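Oligopeptide-binding protein oppA (Lactococcus lactis, PDB 3DRF) binds oligopeptides in a voluminous cavity that closes around them like a Venus fly-trap, and serves the OppABCDF ABC transporter in peptide uptake. Local coordinates at residues S359-I364 with K525-M530; S480-F485 with D504-D509. All blocks are in the same frame, centred on the assembly; numbering follows the deposited sequence.

Contact 1 (S359-I364 with K525-M530); sequences SLIPPI and KYQEDM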
ATOM      1  N   SER A 359      -5.215  -4.577 -16.054  1.00  7.98           N
ATOM      2  CA  SER A 359      -5.504  -5.476 -14.906  1.00  8.96           C
ATOM      3  C   SER A 359      -4.868  -4.918 -13.629  1.00  8.82           C
ATOM      4  O   SER A 359      -4.260  -3.919 -13.645  1.00  8.48           O
ATOM      5  CB  SER A 359      -4.979  -6.891 -15.183  1.00 10.15           C
ATOM      6  OG  SER A 359      -3.629  -6.963 -14.796  1.00 10.90           O
ATOM      7  N   LEU A 360      -5.092  -5.625 -12.529  1.00  9.73           N
ATOM      8  CA  LEU A 360      -4.566  -5.230 -11.226  1.00  9.76           C
ATOM      9  C   LEU A 360      -3.134  -5.684 -10.908  1.00  9.42           C
ATOM     10  O   LEU A 360      -2.580  -5.283  -9.958  1.00  9.15           O
ATOM     11  CB  LEU A 360      -5.514  -5.720 -10.106  1.00 10.93           C
ATOM     12  CG  LEU A 360      -6.977  -5.180 -10.207  1.00 10.72           C
ATOM     13  CD1 LEU A 360      -7.907  -5.929  -9.220  1.00 13.93           C
ATOM     14  CD2 LEU A 360      -6.970  -3.662  -9.962  1.00 13.40           C
ATOM     15  N   ILE A 361      -2.566  -6.481 -11.776  1.00  9.30           N
ATOM     16  CA  ILE A 361      -1.191  -6.997 -11.555  1.00  9.86           C
ATOM     17  C   ILE A 361      -0.178  -6.200 -12.409  1.00  9.72           C
ATOM     18  O   ILE A 361      -0.224  -6.273 -13.607  1.00 10.40           O
ATOM     19  CB  ILE A 361      -1.080  -8.500 -11.892  1.00 10.01           C
ATOM     20  CG1 ILE A 361      -2.109  -9.359 -11.079  1.00 10.35           C
ATOM     21  CG2 ILE A 361       0.360  -8.964 -11.638  1.00 11.30           C
ATOM     22  CD1 ILE A 361      -1.879  -9.359  -9.528  1.00  9.46           C
ATOM     23  N   PRO A 362       0.725  -5.484 -11.798  1.00  9.31           N
ATOM     24  CA  PRO A 362       1.559  -4.562 -12.573  1.00  9.05           C
ATOM     25  C   PRO A 362       2.772  -5.236 -13.259  1.00  8.77           C
ATOM     26  O   PRO A 362       3.127  -6.289 -12.904  1.00  8.90           O
ATOM     27  CB  PRO A 362       2.030  -3.524 -11.534  1.00  9.58           C
ATOM     28  CG  PRO A 362       2.080  -4.275 -10.275  1.00  9.65           C
ATOM     29  CD  PRO A 362       0.865  -5.237 -10.349  1.00  9.57           C
ATOM     30  N   PRO A 363       3.364  -4.533 -14.202  1.00  9.66           N
ATOM     31  CA  PRO A 363       4.460  -5.083 -15.044  1.00 10.28           C
ATOM     32  C   PRO A 363       5.681  -5.544 -14.293  1.00 10.36           C
ATOM     33  O   PRO A 363       6.311  -6.430 -14.738  1.00 10.47           O
ATOM     34  CB  PRO A 363       4.845  -3.883 -15.958  1.00 11.40           C
ATOM     35  CG  PRO A 363       3.590  -3.070 -16.103  1.00 11.36           C
ATOM     36  CD  PRO A 363       2.834  -3.241 -14.748  1.00 10.09           C
ATOM     37  N   ILE A 364       5.987  -4.941 -13.162  1.00 10.06           N
ATOM     38  CA  ILE A 364       7.124  -5.418 -12.361  1.00 10.82           C
ATOM     39  C   ILE A 364       7.044  -6.934 -12.048  1.00 10.66           C
ATOM     40  O   ILE A 364       8.021  -7.589 -11.973  1.00 12.05           O
ATOM     41  CB  ILE A 364       7.319  -4.571 -11.077  1.00 11.54           C
ATOM     42  CG1 ILE A 364       8.672  -4.940 -10.416  1.00 13.50           C
ATOM     43  CG2 ILE A 364       6.114  -4.698 -10.119  1.00 11.47           C
ATOM     44  CD1 ILE A 364       9.147  -3.954  -9.496  1.00 16.63           C
ATOM     45  N   LYS A 525      -6.778 -15.972 -14.438  1.00  7.35           N
ATOM     46  CA  LYS A 525      -8.225 -16.123 -14.107  1.00  6.98           C
ATOM     47  C   LYS A 525      -8.697 -15.028 -13.153  1.00  7.21           C
ATOM     48  O   LYS A 525      -9.697 -14.434 -13.384  1.00  7.67           O
ATOM     49  CB  LYS A 525      -8.537 -17.534 -13.598  1.00  7.45           C
ATOM     50  CG  LYS A 525     -10.051 -17.711 -13.314  1.00  7.60           C
ATOM     51  CD  LYS A 525     -10.359 -19.123 -12.810  1.00  9.71           C
ATOM     52  CE  LYS A 525     -11.854 -19.439 -12.776  1.00 11.15           C
ATOM     53  NZ  LYS A 525     -12.589 -18.551 -11.803  1.00 11.52           N
ATOM     54  N   TYR A 526      -7.915 -14.782 -12.115  1.00  6.40           N
ATOM     55  CA  TYR A 526      -8.165 -13.689 -11.181  1.00  6.16           C
ATOM     56  C   TYR A 526      -8.264 -12.318 -11.876  1.00  6.10           C
ATOM     57  O   TYR A 526      -9.150 -11.566 -11.619  1.00  6.48           O
ATOM     58  CB  TYR A 526      -7.011 -13.662 -10.175  1.00  6.13           C
ATOM     59  CG  TYR A 526      -7.004 -12.435  -9.268  1.00  5.91           C
ATOM     60  CD1 TYR A 526      -8.035 -12.192  -8.350  1.00  5.90           C
ATOM     61  CD2 TYR A 526      -5.958 -11.518  -9.333  1.00  6.59           C
ATOM     62  CE1 TYR A 526      -7.985 -11.044  -7.519  1.00  6.60           C
ATOM     63  CE2 TYR A 526      -5.921 -10.402  -8.527  1.00  6.71           C
ATOM     64  CZ  TYR A 526      -6.952 -10.162  -7.648  1.00  6.13           C
ATOM     65  OH  TYR A 526      -6.946  -9.032  -6.818  1.00  7.36           O
ATOM     66  N   GLN A 527      -7.306 -12.033 -12.739  1.00  6.40           N
ATOM     67  CA  GLN A 527      -7.321 -10.761 -13.473  1.00  6.77           C
ATOM     68  C   GLN A 527      -8.578 -10.612 -14.379  1.00  7.08           C
ATOM     69  O   GLN A 527      -9.204  -9.612 -14.401  1.00  7.41           O
ATOM     70  CB  GLN A 527      -6.041 -10.605 -14.316  1.00  6.79           C
ATOM     71  CG  GLN A 527      -4.726 -10.384 -13.458  1.00  7.13           C
ATOM     72  CD  GLN A 527      -3.450 -10.532 -14.313  1.00  8.74           C
ATOM     73  OE1 GLN A 527      -3.097  -9.663 -15.049  1.00 10.07           O
ATOM     74  NE2 GLN A 527      -2.793 -11.603 -14.158  1.00 10.50           N
ATOM     75  N   GLU A 528      -8.916 -11.672 -15.093  1.00  6.89           N
ATOM     76  CA  GLU A 528     -10.101 -11.680 -15.940  1.00  7.35           C
ATOM     77  C   GLU A 528     -11.358 -11.563 -15.087  1.00  7.26           C
ATOM     78  O   GLU A 528     -12.217 -10.815 -15.410  1.00  7.43           O
ATOM     79  CB  GLU A 528     -10.187 -13.022 -16.701  1.00  7.76           C
ATOM     80  CG  GLU A 528      -9.129 -13.250 -17.840  1.00  9.64           C
ATOM     81  CD  GLU A 528      -9.121 -14.688 -18.338  1.00 11.70           C
ATOM     82  OE1 GLU A 528      -9.591 -15.597 -17.665  1.00 13.03           O
ATOM     83  OE2 GLU A 528      -8.617 -14.832 -19.422  1.00 15.53           O
ATOM     84  N   ASP A 529     -11.432 -12.298 -13.986  1.00  6.85           N
ATOM     85  CA  ASP A 529     -12.658 -12.310 -13.175  1.00  6.80           C
ATOM     86  C   ASP A 529     -12.879 -10.949 -12.468  1.00  6.80           C
ATOM     87  O   ASP A 529     -13.967 -10.493 -12.391  1.00  7.05           O
ATOM     88  CB  ASP A 529     -12.658 -13.458 -12.121  1.00  6.50           C
ATOM     89  CG  ASP A 529     -12.786 -14.829 -12.751  1.00  7.32           C
ATOM     90  OD1 ASP A 529     -13.126 -14.961 -13.913  1.00  7.85           O
ATOM     91  OD2 ASP A 529     -12.525 -15.753 -11.991  1.00  7.84           O
ATOM     92  N   MET A 530     -11.824 -10.318 -12.018  1.00  6.25           N
ATOM     93  CA  MET A 530     -11.946  -9.011 -11.362  1.00  6.36           C
ATOM     94  C   MET A 530     -12.434  -7.996 -12.397  1.00  6.59           C
ATOM     95  O   MET A 530     -13.217  -7.194 -12.093  1.00  6.84           O
ATOM     96  CB  MET A 530     -10.578  -8.569 -10.825  1.00  6.68           C
ATOM     97  CG  MET A 530     -10.234  -9.338  -9.475  1.00  6.53           C
ATOM     98  SD  MET A 530     -11.334  -8.815  -8.031  1.00  7.19           S
ATOM     99  CE  MET A 530     -10.409  -7.355  -7.410  1.00  8.96           C
TER
HETATM  100  O   HOH W   1      -7.878  -7.291 -13.256  1.00 10.22           O
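The hydroxyl OG of Ser-359 is gripped from two directions. It donates to OE1 of Gln-527 at 2.8 Å, and it accepts from the backbone N of Ile-361 at 3.2 Å. The second bond makes an ST turn of residues 359-361, and it depends on OG sitting between the backbone N and the carbonyl carbon of its own residue (chi1 86°). Toward the amide of Gln-527 the hydroxyl comes in bent, 127° at the oxygen and tilted a little out of the carbonyl plane. The glutamine arrives as an extended chain from helix 516-533; CG1 of Ile-361 lies across it, 3.7 Å from its CG, while its NE2 is held by the carbonyls of Phe-523 and Phe-368. Replacing Gln-527 by an alanine would probably leave the serine hydroxyl without its acceptor and open a gap beside CG1 of Ile-361. A water bridges the backbones nearby, donating to Gln-527 O at 2.9 Å and weakly accepting from Leu-360 N. Farther along, CD1 of Leu-360 presses on CE of Met-530 at a tight 3.4 Å, and CD1 of Ile-361 approaches the Tyr-526 ring at its edge, 4.3 Å from CE2. Leu-360 and Met-530 both pack on Val-536 of strand 536-549, which sets the contact against the sheet. Gln-527 thus supplies the direct polar link between loop and helix, with apolar packing beside it.

Contact 2 (S480-F485 with D504-D509); sequences SQQDLF and DLNDID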
ATOM      1  N   SER A 480       0.586 -11.628  -4.806  1.00  5.58           N
ATOM      2  CA  SER A 480      -0.719 -11.975  -4.210  1.00  5.78           C
ATOM      3  C   SER A 480      -1.407 -10.721  -3.635  1.00  6.00           C
ATOM      4  O   SER A 480      -0.800  -9.918  -2.994  1.00  6.14           O
ATOM      5  CB  SER A 480      -0.519 -13.028  -3.109  1.00  5.97           C
ATOM      6  OG  SER A 480      -1.828 -13.397  -2.652  1.00  6.45           O
ATOM      7  N   GLN A 481      -2.688 -10.625  -3.920  1.00  5.66           N
ATOM      8  CA  GLN A 481      -3.512  -9.499  -3.463  1.00  5.93           C
ATOM      9  C   GLN A 481      -4.523  -9.872  -2.375  1.00  5.67           C
ATOM     10  O   GLN A 481      -5.452  -9.179  -2.160  1.00  5.90           O
ATOM     11  CB  GLN A 481      -4.183  -8.776  -4.645  1.00  6.42           C
ATOM     12  CG  GLN A 481      -3.061  -8.253  -5.616  1.00  6.47           C
ATOM     13  CD  GLN A 481      -3.631  -7.363  -6.713  1.00  6.69           C
ATOM     14  OE1 GLN A 481      -4.796  -7.447  -7.082  1.00  6.77           O
ATOM     15  NE2 GLN A 481      -2.788  -6.524  -7.244  1.00  7.77           N
ATOM     16  N   GLN A 482      -4.263 -10.960  -1.656  1.00  5.49           N
ATOM     17  CA  GLN A 482      -5.036 -11.284  -0.432  1.00  5.75           C
ATOM     18  C   GLN A 482      -5.123 -10.108   0.501  1.00  5.37           C
ATOM     19  O   GLN A 482      -6.140  -9.917   1.077  1.00  5.81           O
ATOM     20  CB  GLN A 482      -4.378 -12.458   0.357  1.00  6.51           C
ATOM     21  CG  GLN A 482      -4.433 -13.844  -0.407  1.00  8.37           C
ATOM     22  CD  GLN A 482      -5.762 -14.577  -0.168  1.00  8.37           C
ATOM     23  OE1 GLN A 482      -6.690 -14.034   0.291  1.00  9.66           O
ATOM     24  NE2 GLN A 482      -5.814 -15.829  -0.550  1.00  8.54           N
ATOM     25  N   ASP A 483      -4.039  -9.333   0.633  1.00  5.76           N
ATOM     26  CA  ASP A 483      -4.022  -8.286   1.670  1.00  6.24           C
ATOM     27  C   ASP A 483      -4.719  -6.986   1.186  1.00  6.04           C
ATOM     28  O   ASP A 483      -4.896  -6.101   1.932  1.00  7.72           O
ATOM     29  CB  ASP A 483      -2.572  -8.069   2.157  1.00  6.79           C
ATOM     30  CG  ASP A 483      -2.021  -9.282   2.963  1.00  7.55           C
ATOM     31  OD1 ASP A 483      -2.738 -10.174   3.252  1.00  7.51           O
ATOM     32  OD2 ASP A 483      -0.855  -9.180   3.268  1.00  9.92           O
ATOM     33  N   LEU A 484      -5.145  -6.952  -0.056  1.00  5.59           N
ATOM     34  CA  LEU A 484      -6.027  -5.887  -0.587  1.00  6.15           C
ATOM     35  C   LEU A 484      -7.515  -6.272  -0.610  1.00  6.17           C
ATOM     36  O   LEU A 484      -8.350  -5.431  -0.424  1.00  6.40           O
ATOM     37  CB  LEU A 484      -5.603  -5.552  -2.015  1.00  6.50           C
ATOM     38  CG  LEU A 484      -4.180  -5.003  -2.244  1.00  8.09           C
ATOM     39  CD1 LEU A 484      -4.045  -4.579  -3.698  1.00 10.08           C
ATOM     40  CD2 LEU A 484      -3.837  -3.786  -1.336  1.00 10.47           C
ATOM     41  N   PHE A 485      -7.816  -7.533  -0.893  1.00  5.14           N
ATOM     42  CA  PHE A 485      -9.199  -7.921  -1.251  1.00  5.16           C
ATOM     43  C   PHE A 485      -9.806  -9.094  -0.462  1.00  5.15           C
ATOM     44  O   PHE A 485     -10.943  -9.366  -0.612  1.00  6.06           O
ATOM     45  CB  PHE A 485      -9.269  -8.239  -2.733  1.00  5.43           C
ATOM     46  CG  PHE A 485      -8.974  -7.034  -3.609  1.00  5.50           C
ATOM     47  CD1 PHE A 485      -9.756  -5.887  -3.558  1.00  6.19           C
ATOM     48  CD2 PHE A 485      -7.899  -7.080  -4.443  1.00  6.03           C
ATOM     49  CE1 PHE A 485      -9.449  -4.795  -4.332  1.00  6.46           C
ATOM     50  CE2 PHE A 485      -7.551  -5.962  -5.267  1.00  7.19           C
ATOM     51  CZ  PHE A 485      -8.323  -4.833  -5.202  1.00  6.83           C
ATOM     52  N   ASP A 504     -10.577 -17.488  -6.352  1.00  5.61           N
ATOM     53  CA  ASP A 504      -9.444 -17.064  -7.166  1.00  5.38           C
ATOM     54  C   ASP A 504      -8.239 -16.729  -6.294  1.00  5.04           C
ATOM     55  O   ASP A 504      -7.107 -17.085  -6.619  1.00  6.05           O
ATOM     56  CB  ASP A 504      -9.824 -15.855  -8.026  1.00  5.40           C
ATOM     57  CG  ASP A 504     -10.729 -16.225  -9.184  1.00  6.92           C
ATOM     58  OD1 ASP A 504     -10.908 -17.434  -9.438  1.00  7.19           O
ATOM     59  OD2 ASP A 504     -11.264 -15.307  -9.842  1.00  7.77           O
ATOM     60  N   LEU A 505      -8.448 -15.860  -5.310  1.00  5.29           N
ATOM     61  CA  LEU A 505      -7.378 -15.378  -4.410  1.00  5.51           C
ATOM     62  C   LEU A 505      -6.705 -16.582  -3.711  1.00  5.64           C
ATOM     63  O   LEU A 505      -5.499 -16.686  -3.694  1.00  5.92           O
ATOM     64  CB  LEU A 505      -7.929 -14.450  -3.322  1.00  5.72           C
ATOM     65  CG  LEU A 505      -8.292 -13.019  -3.864  1.00  5.95           C
ATOM     66  CD1 LEU A 505      -9.111 -12.308  -2.806  1.00  6.76           C
ATOM     67  CD2 LEU A 505      -7.089 -12.161  -4.270  1.00  6.62           C
ATOM     68  N   ASN A 506      -7.526 -17.500  -3.231  1.00  5.52           N
ATOM     69  CA  ASN A 506      -7.005 -18.696  -2.525  1.00  5.64           C
ATOM     70  C   ASN A 506      -6.256 -19.617  -3.513  1.00  5.72           C
ATOM     71  O   ASN A 506      -5.242 -20.139  -3.168  1.00  6.14           O
ATOM     72  CB  ASN A 506      -8.147 -19.440  -1.806  1.00  5.66           C
ATOM     73  CG  ASN A 506      -8.752 -18.639  -0.652  1.00  6.49           C
ATOM     74  OD1 ASN A 506      -8.232 -17.661  -0.207  1.00  7.67           O
ATOM     75  ND2 ASN A 506      -9.864 -19.113  -0.205  1.00  7.64           N
ATOM     76  N   ASP A 507      -6.796 -19.771  -4.718  1.00  6.02           N
ATOM     77  CA  ASP A 507      -6.146 -20.664  -5.727  1.00  5.87           C
ATOM     78  C   ASP A 507      -4.708 -20.197  -6.043  1.00  6.25           C
ATOM     79  O   ASP A 507      -3.831 -21.004  -6.174  1.00  6.42           O
ATOM     80  CB  ASP A 507      -7.047 -20.780  -6.970  1.00  6.34           C
ATOM     81  CG  ASP A 507      -6.725 -21.995  -7.808  1.00  7.94           C
ATOM     82  OD1 ASP A 507      -6.446 -23.036  -7.242  1.00  8.94           O
ATOM     83  OD2 ASP A 507      -6.812 -21.901  -8.989  1.00 10.91           O
ATOM     84  N   ILE A 508      -4.516 -18.882  -6.155  1.00  5.95           N
ATOM     85  CA  ILE A 508      -3.198 -18.280  -6.419  1.00  6.17           C
ATOM     86  C   ILE A 508      -2.146 -18.700  -5.378  1.00  5.75           C
ATOM     87  O   ILE A 508      -0.998 -18.874  -5.678  1.00  5.69           O
ATOM     88  CB  ILE A 508      -3.363 -16.749  -6.525  1.00  5.81           C
ATOM     89  CG1 ILE A 508      -3.951 -16.395  -7.916  1.00  6.33           C
ATOM     90  CG2 ILE A 508      -2.024 -16.018  -6.235  1.00  6.56           C
ATOM     91  CD1 ILE A 508      -4.553 -14.935  -7.987  1.00  6.81           C
ATOM     92  N   ASP A 509      -2.616 -18.855  -4.153  1.00  5.61           N
ATOM     93  CA  ASP A 509      -1.697 -19.156  -3.029  1.00  5.41           C
ATOM     94  C   ASP A 509      -1.829 -20.589  -2.528  1.00  5.52           C
ATOM     95  O   ASP A 509      -1.278 -20.932  -1.556  1.00  7.20           O
ATOM     96  CB  ASP A 509      -1.881 -18.136  -1.841  1.00  5.38           C
ATOM     97  CG  ASP A 509      -1.459 -16.724  -2.191  1.00  5.57           C
ATOM     98  OD1 ASP A 509      -0.672 -16.556  -3.083  1.00  6.68           O
ATOM     99  OD2 ASP A 509      -1.987 -15.844  -1.577  1.00  5.99           O
TER
HETATM  100  O   HOH W   2      -4.161 -14.176  -4.090  1.00  7.14           O
HETATM  101  O   HOH W   3      -9.321 -15.015  -0.034  1.00 10.05           O
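Two direct hydrogen bonds join the side chains of Ser-480 and Gln-482 to Asp-509 and Asn-506. OG of Ser-480, placed anti to its own backbone nitrogen (chi1 -175°), donates at 2.7 Å to the syn lone pair of Asp-509 OD2. That carboxylate is also bound by Tyr-189 through OD2 and by Arg-519 through OD1, so its charge is probably well compensated. NE2 of Gln-482 donates to OD1 of Asn-506 at 3.1 Å; the bond is nearly straight (171°) and lies in the planes of both amides, which are almost coplanar. The glutamine chain bends at chi2 (-85°) to bring its amide there. Gln-481 is the N-cap residue of the short helix 482-485, whose Asp-483 and Leu-484 pack against the bound peptide in the closed receptor. Water adds two bridges: one molecule donates to Ser-480 OG and Leu-505 O, another to Gln-482 OE1 at 2.8 Å and Asn-506 OD1. In the packing, Leu-505 and Gln-482 slide past each other in opposite directions, with Leu-505 CB 3.7 Å from Gln-482 NE2. Of the leucine methyls, CD1 stands 4.1 Å from Phe-485 CB, while CD2 lies 3.9 Å from the carbonyl carbon of Gln-481.

How the contacts relate
From the N terminus, the chain first reaches the loop 359-364, just after strand 354-356; contact 1 is made when helix 516-533 packs on it, 160 residues later. Within that span lies the much shorter loop of contact 2, in which 480-485 meets 504-509 across 18 intervening residues; the two contacts nest and do not cross. Their centres are 11 Å apart, and Tyr-526 joins them: its OH reaches Gln-481 OE1 at 2.7 Å in a probable hydrogen bond, and its CB packs on Ile-508. The successive helices 499-508 and 516-533 thereby tie short helix 482-485 to the loop after strand 354-356, which Gln-481 also joins directly through Leu-360 O.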